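Local coordinates for NikO protein (Streptomyces tendae, PDB 4FQD) that transfers an enolpyruvyl group from phosphoenolpyruvate as a MurA-type member of the EPSP synthase family and is essential in nikkomycin biosynthesis, at residues G437-D440 / L441-L445; E300-L303 / L304-G308; G103-H106 / G107-Y110; D264-E267 / V268-I272. The protein carries 4 engineered substitutions. One frame throughout, in Å; residues are numbered along the deposited sequence.

How the contacts relate
All four contacts are local, each within one continuous piece of chain. Contacts 3 and 4 are buried; contacts 1 and 2 only partly so. Contact 4 touches both contact 1 and contact 2. Its helix 265-278 packs on the start of helix 441-447 in contact 1 and on helix 298-307 in contact 2. Contacts 1 and 2 put apolar residues inward and ion pairs toward the more exposed side. Contact 4 instead satisfies buried polar groups with neutral donors and carboxylates. Contact 3, a tight turn beside a bound sulfate ion, touches none of the others; its nearest atoms are about 10 Å from those of contact 1. Contacts 1 and 4 hold helix N-caps, contact 2 a helix end.

Contact 1: G437-D440 / L441-L445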
loop_
_atom_site.group_PDB
_atom_site.type_symbol
_atom_site.label_atom_id
_atom_site.label_comp_id
_atom_site.label_asym_id
_atom_site.label_seq_id
_atom_site.Cartn_x
_atom_site.Cartn_y
_atom_site.Cartn_z
ATOM N N GLY A 437 -15.088 -21.608 8.501
ATOM C CA GLY A 437 -14.096 -20.775 9.157
ATOM C C GLY A 437 -14.272 -20.705 10.661
ATOM O O GLY A 437 -13.306 -20.514 11.401
ATOM N N TYR A 438 -15.511 -20.857 11.115
ATOM C CA TYR A 438 -15.816 -20.794 12.540
ATOM C C TYR A 438 -16.610 -22.023 12.963
ATOM O O TYR A 438 -17.350 -22.596 12.165
ATOM C CB TYR A 438 -16.609 -19.525 12.865
ATOM C CG TYR A 438 -15.958 -18.247 12.383
ATOM C CD1 TYR A 438 -16.197 -17.765 11.102
ATOM C CD2 TYR A 438 -15.110 -17.523 13.209
ATOM C CE1 TYR A 438 -15.606 -16.599 10.656
ATOM C CE2 TYR A 438 -14.513 -16.354 12.771
ATOM C CZ TYR A 438 -14.766 -15.897 11.494
ATOM O OH TYR A 438 -14.178 -14.734 11.051
ATOM N N ARG A 439 -16.448 -22.424 14.220
ATOM C CA ARG A 439 -17.193 -23.551 14.766
ATOM C C ARG A 439 -18.685 -23.251 14.720
ATOM O O ARG A 439 -19.468 -24.006 14.143
ATOM C CB ARG A 439 -16.767 -23.821 16.209
ATOM C CG ARG A 439 -17.455 -25.017 16.843
ATOM C CD ARG A 439 -17.353 -24.975 18.359
ATOM N NE ARG A 439 -18.014 -23.795 18.910
ATOM C CZ ARG A 439 -19.313 -23.726 19.184
ATOM N NH1 ARG A 439 -20.098 -24.771 18.958
ATOM N NH2 ARG A 439 -19.829 -22.612 19.683
ATOM N N ASP A 440 -19.061 -22.135 15.334
ATOM C CA ASP A 440 -20.440 -21.669 15.344
ATOM C C ASP A 440 -20.439 -20.207 15.773
ATOM O O ASP A 440 -20.720 -19.889 16.929
ATOM C CB ASP A 440 -21.283 -22.504 16.308
ATOM C CG ASP A 440 -22.768 -22.420 16.011
ATOM O OD1 ASP A 440 -23.206 -21.407 15.425
ATOM O OD2 ASP A 440 -23.498 -23.369 16.367
ATOM N N LEU A 441 -20.108 -19.325 14.833
ATOM C CA LEU A 441 -19.945 -17.903 15.118
ATOM C C LEU A 441 -21.216 -17.266 15.671
ATOM O O LEU A 441 -21.156 -16.410 16.555
ATOM C CB LEU A 441 -19.485 -17.156 13.862
ATOM C CG LEU A 441 -19.201 -15.661 14.026
ATOM C CD1 LEU A 441 -18.138 -15.428 15.089
ATOM C CD2 LEU A 441 -18.782 -15.045 12.700
ATOM N N VAL A 442 -22.364 -17.689 15.151
ATOM C CA VAL A 442 -23.646 -17.172 15.616
ATOM C C VAL A 442 -23.880 -17.519 17.085
ATOM O O VAL A 442 -24.231 -16.654 17.886
ATOM C CB VAL A 442 -24.815 -17.703 14.763
ATOM C CG1 VAL A 442 -26.148 -17.356 15.406
ATOM C CG2 VAL A 442 -24.736 -17.141 13.352
ATOM N N GLU A 443 -23.671 -18.786 17.431
ATOM C CA GLU A 443 -23.859 -19.249 18.802
ATOM C C GLU A 443 -22.929 -18.535 19.778
ATOM O O GLU A 443 -23.338 -18.166 20.880
ATOM C CB GLU A 443 -23.646 -20.760 18.893
ATOM C CG GLU A 443 -23.749 -21.314 20.304
ATOM C CD GLU A 443 -23.368 -22.780 20.384
ATOM O OE1 GLU A 443 -23.972 -23.595 19.655
ATOM O OE2 GLU A 443 -22.459 -23.116 21.172
ATOM N N ASP A 444 -21.679 -18.340 19.368
ATOM C CA ASP A 444 -20.695 -17.663 20.207
ATOM C C ASP A 444 -21.064 -16.202 20.445
ATOM O O ASP A 444 -20.871 -15.677 21.541
ATOM C CB ASP A 444 -19.296 -17.764 19.594
ATOM C CG ASP A 444 -18.710 -19.156 19.709
ATOM O OD1 ASP A 444 -19.131 -19.904 20.616
ATOM O OD2 ASP A 444 -17.824 -19.502 18.898
ATOM N N LEU A 445 -21.594 -15.553 19.413
ATOM C CA LEU A 445 -22.013 -14.159 19.517
ATOM C C LEU A 445 -23.252 -14.015 20.396
ATOM O O LEU A 445 -23.300 -13.149 21.270
ATOM C CB LEU A 445 -22.276 -13.570 18.129
ATOM C CG LEU A 445 -21.037 -13.184 17.318
ATOM C CD1 LEU A 445 -21.421 -12.808 15.898
ATOM C CD2 LEU A 445 -20.298 -12.039 17.991
HETATM O O HOH W 1 -19.482 -20.655 12.213
HETATM O O HOH W 2 -16.299 -21.439 20.044
HETATM O O HOH W 3 -23.297 -20.085 12.853
HETATM O O HOH W 4 -17.460 -19.940 16.474
#
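Leu441 CD2 lies over the centre of one face of the Tyr438 ring, 4.0 Å from its centroid, in a CH-pi contact. The two side chains run side by side and point the same way. Tyr438 OH continues past the leucine to hydrogen-bond Thr270 of helix 265-278. The second flat group is the Arg439 guanidinium. Asp440 CB covers one of its faces. Two acidic residues and water 2 meet its edge. Arg439 NH2 gives salt bridges to Asp444 OD1 at 2.9 Å and to Glu443 OE2 at 3.1 Å. Asp444 OD1 lies in the guanidinium plane, while Glu443 OE2 is tilted from it. Both oxygens are approached from above their own carboxylate planes. The bend at chi3 (62°) turns the arginine end back over Asp440 to reach them. Water 2 joins Arg439 NE to Asp444 OD2, and water 4 joins Asp440 N to the same oxygen. Asp440 OD1 accepts a weak hydrogen bond from Glu443 N at 3.3 Å. Its other oxygen, OD2, is 3.3 Å from Glu443 OE1, a like-charge approach that the arginine would partly offset. Asp444 N closes the first helical turn on Asp440 O. This is an aspartate N-cap reinforced by a salt-bridge network, at the start of helix 441-447, which packs against helices 265-278 and 409-419 of the EPSP synthase fold.

Contact 2: E300-L303 / L304-G308; sequences EFDL and LDRMG
Leu304 places CD1 over the centre of one face of the Phe301 ring, 4.3 Å from its centroid, a CH-pi contact. Both side chains also pack on Ile272 of helix 265-278. Leu304 N bonds to Glu300 O at 3.0 Å in the regular helical pattern. Asp305, an exposed residue, follows with a backbone bond from its N to Phe301 O. Arg306 makes the one salt bridge here. Its NH1 bonds to Asp302 OD2 at 3.0 Å, with an N-H...O angle of 159°. The oxygen lies in the guanidinium plane. The planes of the two charged groups are 59° apart. Leu303 CD2 sits over one guanidinium face, 3.5 Å from Arg306 CZ. The bend of the arginine at chi3 (56°) folds its end back one turn to both partners. NH1 also comes close to Arg306 NH2 of the second subunit, a like-charge approach that Asp302 may moderate. Met307 N bonds to Leu303 O at 2.8 Å, and its side chain packs on Leu350. Gly308 leaves the helix with positive phi, as the C-prime residue of a Schellman motif that ends helix 298-307.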
loop_
_atom_site.group_PDB
_atom_site.type_symbol
_atom_site.label_atom_id
_atom_site.label_comp_id
_atom_site.label_asym_id
_atom_site.label_seq_id
_atom_site.Cartn_x
_atom_site.Cartn_y
_atom_site.Cartn_z
ATOM N N GLU A 300 -0.965 -7.055 11.244
ATOM C CA GLU A 300 -2.302 -6.645 11.659
ATOM C C GLU A 300 -2.265 -5.783 12.917
ATOM O O GLU A 300 -2.978 -4.784 13.015
ATOM C CB GLU A 300 -3.197 -7.866 11.895
ATOM C CG GLU A 300 -3.792 -8.473 10.634
ATOM C CD GLU A 300 -2.826 -9.377 9.894
ATOM O OE1 GLU A 300 -1.670 -9.519 10.345
ATOM O OE2 GLU A 300 -3.227 -9.951 8.859
ATOM N N PHE A 301 -1.429 -6.171 13.876
ATOM C CA PHE A 301 -1.337 -5.454 15.144
ATOM C C PHE A 301 -0.648 -4.100 15.008
ATOM O O PHE A 301 -0.904 -3.185 15.792
ATOM C CB PHE A 301 -0.645 -6.313 16.206
ATOM C CG PHE A 301 -1.591 -7.173 16.992
ATOM C CD1 PHE A 301 -2.112 -8.334 16.442
ATOM C CD2 PHE A 301 -1.968 -6.818 18.277
ATOM C CE1 PHE A 301 -2.987 -9.125 17.162
ATOM C CE2 PHE A 301 -2.841 -7.606 19.001
ATOM C CZ PHE A 301 -3.351 -8.761 18.443
ATOM N N ASP A 302 0.225 -3.973 14.016
ATOM C CA ASP A 302 0.855 -2.692 13.733
ATOM C C ASP A 302 -0.195 -1.715 13.217
ATOM O O ASP A 302 -0.147 -0.522 13.512
ATOM C CB ASP A 302 1.984 -2.850 12.714
ATOM C CG ASP A 302 2.590 -1.521 12.308
ATOM O OD1 ASP A 302 3.234 -0.875 13.161
ATOM O OD2 ASP A 302 2.425 -1.123 11.135
ATOM N N LEU A 303 -1.147 -2.236 12.450
ATOM C CA LEU A 303 -2.261 -1.435 11.960
ATOM C C LEU A 303 -3.187 -1.034 13.099
ATOM O O LEU A 303 -3.610 0.117 13.186
ATOM C CB LEU A 303 -3.044 -2.197 10.893
ATOM C CG LEU A 303 -2.381 -2.316 9.523
ATOM C CD1 LEU A 303 -3.245 -3.147 8.595
ATOM C CD2 LEU A 303 -2.130 -0.937 8.934
ATOM N N LEU A 304 -3.496 -1.993 13.969
ATOM C CA LEU A 304 -4.362 -1.747 15.119
ATOM C C LEU A 304 -3.794 -0.653 16.016
ATOM O O LEU A 304 -4.534 0.192 16.523
ATOM C CB LEU A 304 -4.563 -3.031 15.927
ATOM C CG LEU A 304 -5.353 -4.154 15.251
ATOM C CD1 LEU A 304 -5.488 -5.347 16.185
ATOM C CD2 LEU A 304 -6.722 -3.662 14.799
ATOM N N ASP A 305 -2.479 -0.673 16.203
ATOM C CA ASP A 305 -1.808 0.336 17.012
ATOM C C ASP A 305 -1.874 1.700 16.334
ATOM O O ASP A 305 -2.006 2.729 16.995
ATOM C CB ASP A 305 -0.351 -0.055 17.261
ATOM C CG ASP A 305 0.398 0.980 18.080
ATOM O OD1 ASP A 305 -0.209 1.563 19.003
ATOM O OD2 ASP A 305 1.591 1.217 17.798
ATOM N N ARG A 306 -1.781 1.700 15.009
ATOM C CA ARG A 306 -1.833 2.937 14.239
ATOM C C ARG A 306 -3.243 3.521 14.203
ATOM O O ARG A 306 -3.417 4.736 14.101
ATOM C CB ARG A 306 -1.306 2.707 12.820
ATOM C CG ARG A 306 0.213 2.667 12.727
ATOM C CD ARG A 306 0.685 1.845 11.536
ATOM N NE ARG A 306 0.120 2.310 10.274
ATOM C CZ ARG A 306 0.248 1.664 9.120
ATOM N NH1 ARG A 306 0.922 0.523 9.070
ATOM N NH2 ARG A 306 -0.298 2.156 8.015
ATOM N N MET A 307 -4.245 2.652 14.294
ATOM C CA MET A 307 -5.635 3.097 14.294
ATOM C C MET A 307 -6.062 3.588 15.674
ATOM O O MET A 307 -7.053 4.303 15.807
ATOM C CB MET A 307 -6.566 1.977 13.819
ATOM C CG MET A 307 -6.296 1.512 12.398
ATOM S SD MET A 307 -7.472 0.274 11.815
ATOM C CE MET A 307 -8.897 1.301 11.465
ATOM N N GLY A 308 -5.305 3.202 16.697
ATOM C CA GLY A 308 -5.610 3.599 18.058
ATOM C C GLY A 308 -6.346 2.518 18.827
ATOM O O GLY A 308 -6.910 2.774 19.891
#

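Contact 3: G103-H106 / G107-Y110; sequences GRIH and GSLY. With SO4 (sulfate ion), chain C.
Tyr110 and His106 approach the same sulfate ion, which probably comes from the crystallisation liquor. Tyr110 OH is 2.7 Å from sulfate O1, a weak hydrogen bond whose proton could also go to another acceptor. As modelled, the His106 atom nearest the sulfate is the carbon CE1. It is 3.1 Å from sulfate O2, which lies near the plane of the imidazole at the ring edge. The two rings are oblique, with planes 79° apart and His106 CE1 3.8 Å from Tyr110 OH. Ser193 and Lys197 also hydrogen-bond the ion. The tyrosine ring packs on Lys197 and Thr198 of helix 192-204, and on Val38 and Ala42 of helix 34-44. Leu109 CD1 also touches the imidazole, obliquely, 3.5 Å from His106 CD2. With CG anti to the backbone N (chi1 175°), the histidine side chain lies beside its own carbonyl carbon, where Leu109 CD1 and Tyr110 OH meet the ring. The backbone turn sets these positions. Leu109 N bonds to His106 O at 3.2 Å, a spacing of three residues. Before it, Ser108 OG lies 3.2 Å from Ile105 O and hydrogen-bonds Val102 O, tying the turn to helix 99-102. Ile105 packs outward on helix 60-71. The arrangement is a short 3-10 turn, 107-109, flanked by His106 and Tyr110, whose rings meet a bound anion. Such a site is consistent with the phosphorylated substrates of this enzyme family.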
loop_
_atom_site.group_PDB
_atom_site.type_symbol
_atom_site.label_atom_id
_atom_site.label_comp_id
_atom_site.label_asym_id
_atom_site.label_seq_id
_atom_site.Cartn_x
_atom_site.Cartn_y
_atom_site.Cartn_z
ATOM N N GLY A 103 -13.786 -33.079 -3.001
ATOM C CA GLY A 103 -14.084 -31.739 -3.474
ATOM C C GLY A 103 -14.848 -30.880 -2.483
ATOM O O GLY A 103 -15.105 -29.704 -2.744
ATOM N N ARG A 104 -15.214 -31.464 -1.346
ATOM C CA ARG A 104 -15.943 -30.737 -0.311
ATOM C C ARG A 104 -15.083 -29.657 0.337
ATOM O O ARG A 104 -15.594 -28.626 0.776
ATOM C CB ARG A 104 -16.466 -31.698 0.761
ATOM C CG ARG A 104 -17.623 -32.571 0.306
ATOM C CD ARG A 104 -17.976 -33.618 1.350
ATOM N NE ARG A 104 -18.564 -33.025 2.546
ATOM C CZ ARG A 104 -19.873 -32.898 2.749
ATOM N NH1 ARG A 104 -20.731 -33.328 1.835
ATOM N NH2 ARG A 104 -20.323 -32.346 3.866
ATOM N N ILE A 105 -13.776 -29.897 0.396
ATOM C CA ILE A 105 -12.856 -28.951 1.016
ATOM C C ILE A 105 -11.677 -28.607 0.111
ATOM O O ILE A 105 -11.389 -29.315 -0.855
ATOM C CB ILE A 105 -12.312 -29.480 2.357
ATOM C CG1 ILE A 105 -11.623 -30.831 2.155
ATOM C CG2 ILE A 105 -13.432 -29.596 3.380
ATOM C CD1 ILE A 105 -10.977 -31.374 3.406
ATOM N N HIS A 106 -11.001 -27.512 0.437
ATOM C CA HIS A 106 -9.838 -27.064 -0.316
ATOM C C HIS A 106 -8.569 -27.742 0.192
ATOM O O HIS A 106 -7.601 -27.910 -0.549
ATOM C CB HIS A 106 -9.702 -25.543 -0.208
ATOM C CG HIS A 106 -8.468 -24.995 -0.856
ATOM N ND1 HIS A 106 -7.333 -24.678 -0.143
ATOM C CD2 HIS A 106 -8.195 -24.704 -2.149
ATOM C CE1 HIS A 106 -6.410 -24.218 -0.970
ATOM N NE2 HIS A 106 -6.910 -24.223 -2.194
ATOM N N GLY A 107 -8.588 -28.140 1.460
ATOM C CA GLY A 107 -7.424 -28.729 2.097
ATOM C C GLY A 107 -7.027 -30.093 1.563
ATOM O O GLY A 107 -5.925 -30.573 1.830
ATOM N N SER A 108 -7.922 -30.719 0.806
ATOM C CA SER A 108 -7.656 -32.035 0.238
ATOM C C SER A 108 -6.588 -31.966 -0.850
ATOM O O SER A 108 -5.976 -32.976 -1.198
ATOM C CB SER A 108 -8.941 -32.644 -0.324
ATOM O OG SER A 108 -9.468 -31.846 -1.370
ATOM N N LEU A 109 -6.369 -30.766 -1.381
ATOM C CA LEU A 109 -5.380 -30.549 -2.432
ATOM C C LEU A 109 -3.965 -30.870 -1.966
ATOM O O LEU A 109 -3.116 -31.270 -2.762
ATOM C CB LEU A 109 -5.444 -29.104 -2.932
ATOM C CG LEU A 109 -6.643 -28.728 -3.801
ATOM C CD1 LEU A 109 -6.647 -27.238 -4.092
ATOM C CD2 LEU A 109 -6.618 -29.521 -5.093
ATOM N N TYR A 110 -3.713 -30.695 -0.674
ATOM C CA TYR A 110 -2.380 -30.913 -0.126
ATOM C C TYR A 110 -2.176 -32.357 0.328
ATOM O O TYR A 110 -1.208 -32.672 1.021
ATOM C CB TYR A 110 -2.102 -29.930 1.013
ATOM C CG TYR A 110 -2.240 -28.486 0.585
ATOM C CD1 TYR A 110 -1.302 -27.899 -0.253
ATOM C CD2 TYR A 110 -3.312 -27.713 1.010
ATOM C CE1 TYR A 110 -1.423 -26.584 -0.654
ATOM C CE2 TYR A 110 -3.443 -26.394 0.615
ATOM C CZ TYR A 110 -2.495 -25.835 -0.218
ATOM O OH TYR A 110 -2.618 -24.525 -0.616
HETATM S S SO4 C . -3.652 -21.546 0.527
HETATM O O1 SO4 C . -2.326 -22.130 0.701
HETATM O O2 SO4 C . -4.667 -22.503 0.959
HETATM O O3 SO4 C . -3.752 -20.332 1.331
HETATM O O4 SO4 C . -3.858 -21.216 -0.881
#

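Contact 4: D264-E267 / V268-I272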
loop_
_atom_site.group_PDB
_atom_site.type_symbol
_atom_site.label_atom_id
_atom_site.label_comp_id
_atom_site.label_asym_id
_atom_site.label_seq_id
_atom_site.Cartn_x
_atom_site.Cartn_y
_atom_site.Cartn_z
ATOM N N ASP A 264 -6.615 -19.866 15.906
ATOM C CA ASP A 264 -6.972 -19.379 14.577
ATOM C C ASP A 264 -6.702 -17.884 14.450
ATOM O O ASP A 264 -7.272 -17.076 15.182
ATOM C CB ASP A 264 -8.438 -19.687 14.265
ATOM C CG ASP A 264 -8.766 -19.532 12.792
ATOM O OD1 ASP A 264 -8.967 -18.385 12.341
ATOM O OD2 ASP A 264 -8.827 -20.560 12.085
ATOM N N LEU A 265 -5.824 -17.533 13.516
ATOM C CA LEU A 265 -5.358 -16.161 13.356
ATOM C C LEU A 265 -6.487 -15.196 13.006
ATOM O O LEU A 265 -6.592 -14.116 13.583
ATOM C CB LEU A 265 -4.265 -16.094 12.285
ATOM C CG LEU A 265 -3.075 -17.038 12.472
ATOM C CD1 LEU A 265 -2.022 -16.801 11.403
ATOM C CD2 LEU A 265 -2.478 -16.876 13.854
ATOM N N ILE A 266 -7.330 -15.592 12.060
ATOM C CA ILE A 266 -8.411 -14.727 11.603
ATOM C C ILE A 266 -9.545 -14.663 12.624
ATOM O O ILE A 266 -10.253 -13.660 12.714
ATOM C CB ILE A 266 -8.949 -15.166 10.227
ATOM C CG1 ILE A 266 -7.788 -15.415 9.263
ATOM C CG2 ILE A 266 -9.888 -14.115 9.656
ATOM C CD1 ILE A 266 -6.880 -14.214 9.079
ATOM N N GLU A 267 -9.710 -15.729 13.403
ATOM C CA GLU A 267 -10.710 -15.726 14.463
ATOM C C GLU A 267 -10.333 -14.705 15.530
ATOM O O GLU A 267 -11.197 -14.016 16.073
ATOM C CB GLU A 267 -10.865 -17.112 15.091
ATOM C CG GLU A 267 -11.968 -17.175 16.139
ATOM C CD GLU A 267 -12.027 -18.504 16.867
ATOM O OE1 GLU A 267 -11.225 -19.403 16.536
ATOM O OE2 GLU A 267 -12.877 -18.646 17.773
ATOM N N VAL A 268 -9.038 -14.612 15.822
ATOM C CA VAL A 268 -8.537 -13.626 16.772
ATOM C C VAL A 268 -8.840 -12.218 16.272
ATOM O O VAL A 268 -9.343 -11.381 17.021
ATOM C CB VAL A 268 -7.019 -13.773 17.002
ATOM C CG1 VAL A 268 -6.493 -12.624 17.851
ATOM C CG2 VAL A 268 -6.708 -15.109 17.656
ATOM N N VAL A 269 -8.539 -11.973 15.000
ATOM C CA VAL A 269 -8.842 -10.697 14.362
ATOM C C VAL A 269 -10.334 -10.396 14.453
ATOM O O VAL A 269 -10.735 -9.276 14.776
ATOM C CB VAL A 269 -8.420 -10.699 12.877
ATOM C CG1 VAL A 269 -8.872 -9.419 12.186
ATOM C CG2 VAL A 269 -6.916 -10.877 12.751
ATOM N N THR A 270 -11.146 -11.413 14.180
ATOM C CA THR A 270 -12.599 -11.278 14.195
ATOM C C THR A 270 -13.121 -10.849 15.564
ATOM O O THR A 270 -13.988 -9.982 15.661
ATOM C CB THR A 270 -13.286 -12.596 13.783
ATOM O OG1 THR A 270 -12.805 -13.005 12.496
ATOM C CG2 THR A 270 -14.795 -12.418 13.722
ATOM N N TRP A 271 -12.585 -11.454 16.619
ATOM C CA TRP A 271 -13.033 -11.146 17.972
ATOM C C TRP A 271 -12.530 -9.792 18.465
ATOM O O TRP A 271 -13.215 -9.109 19.225
ATOM C CB TRP A 271 -12.631 -12.257 18.947
ATOM C CG TRP A 271 -13.427 -13.511 18.775
ATOM C CD1 TRP A 271 -12.952 -14.745 18.443
ATOM C CD2 TRP A 271 -14.845 -13.652 18.917
ATOM N NE1 TRP A 271 -13.985 -15.648 18.375
ATOM C CE2 TRP A 271 -15.159 -15.001 18.662
ATOM C CE3 TRP A 271 -15.882 -12.769 19.240
ATOM C CZ2 TRP A 271 -16.461 -15.488 18.718
ATOM C CZ3 TRP A 271 -17.173 -13.254 19.296
ATOM C CH2 TRP A 271 -17.453 -14.601 19.036
ATOM N N ILE A 272 -11.332 -9.412 18.034
ATOM C CA ILE A 272 -10.792 -8.097 18.359
ATOM C C ILE A 272 -11.665 -7.019 17.722
ATOM O O ILE A 272 -11.987 -6.012 18.353
ATOM C CB ILE A 272 -9.336 -7.946 17.881
ATOM C CG1 ILE A 272 -8.415 -8.867 18.686
ATOM C CG2 ILE A 272 -8.873 -6.504 18.010
ATOM C CD1 ILE A 272 -6.974 -8.852 18.219
#
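Glu267 and Trp271 form a buried contact one turn apart in helix 265-278, an element that packs between helices 344-351, 409-419 and 441-447. Trp271 NE1 bonds to Glu267 OE2 at 3.3 Å, with an N-H...O angle of 159°. The donor meets the anti lone pair of the carboxylate, and the oxygen lies in the indole plane. The carboxylate itself is turned 49° from the ring. The two side chains run alongside each other, and Glu267 CG touches Trp271 NE1 at 3.4 Å. This reach follows from an extended glutamate whose CG is anti to the backbone N (chi1 -176°). The other oxygen, OE1, accepts from Ser31 N. Beyond the glutamate, the indole packs on Leu441, Asp444 and Leu445. One turn of the same helix carries a second polar link. Ile266 O accepts from Thr270 N at 2.8 Å and from Thr270 OG1 at 2.6 Å. The donors arrive from opposite faces of the carbonyl plane. With OG1 beside its own backbone N, the threonine hydroxyl folds back on the helix. The same OG1 is also the partner of Tyr438 OH. At the helix start, Asp264 is the N-cap. Its OD1 accepts from Glu267 N at 3.0 Å through the anti lone pair. Val268 CG2 lies against Asp264 O at 3.2 Å. The buried polar groups are thus paired partly within the helix and partly with other parts of the chain. The N-cap Asp264 and Glu267 of the first turn accept from the backbone N-H groups of Lys34 and Ser31, which fixes the helix start against that part of the chain.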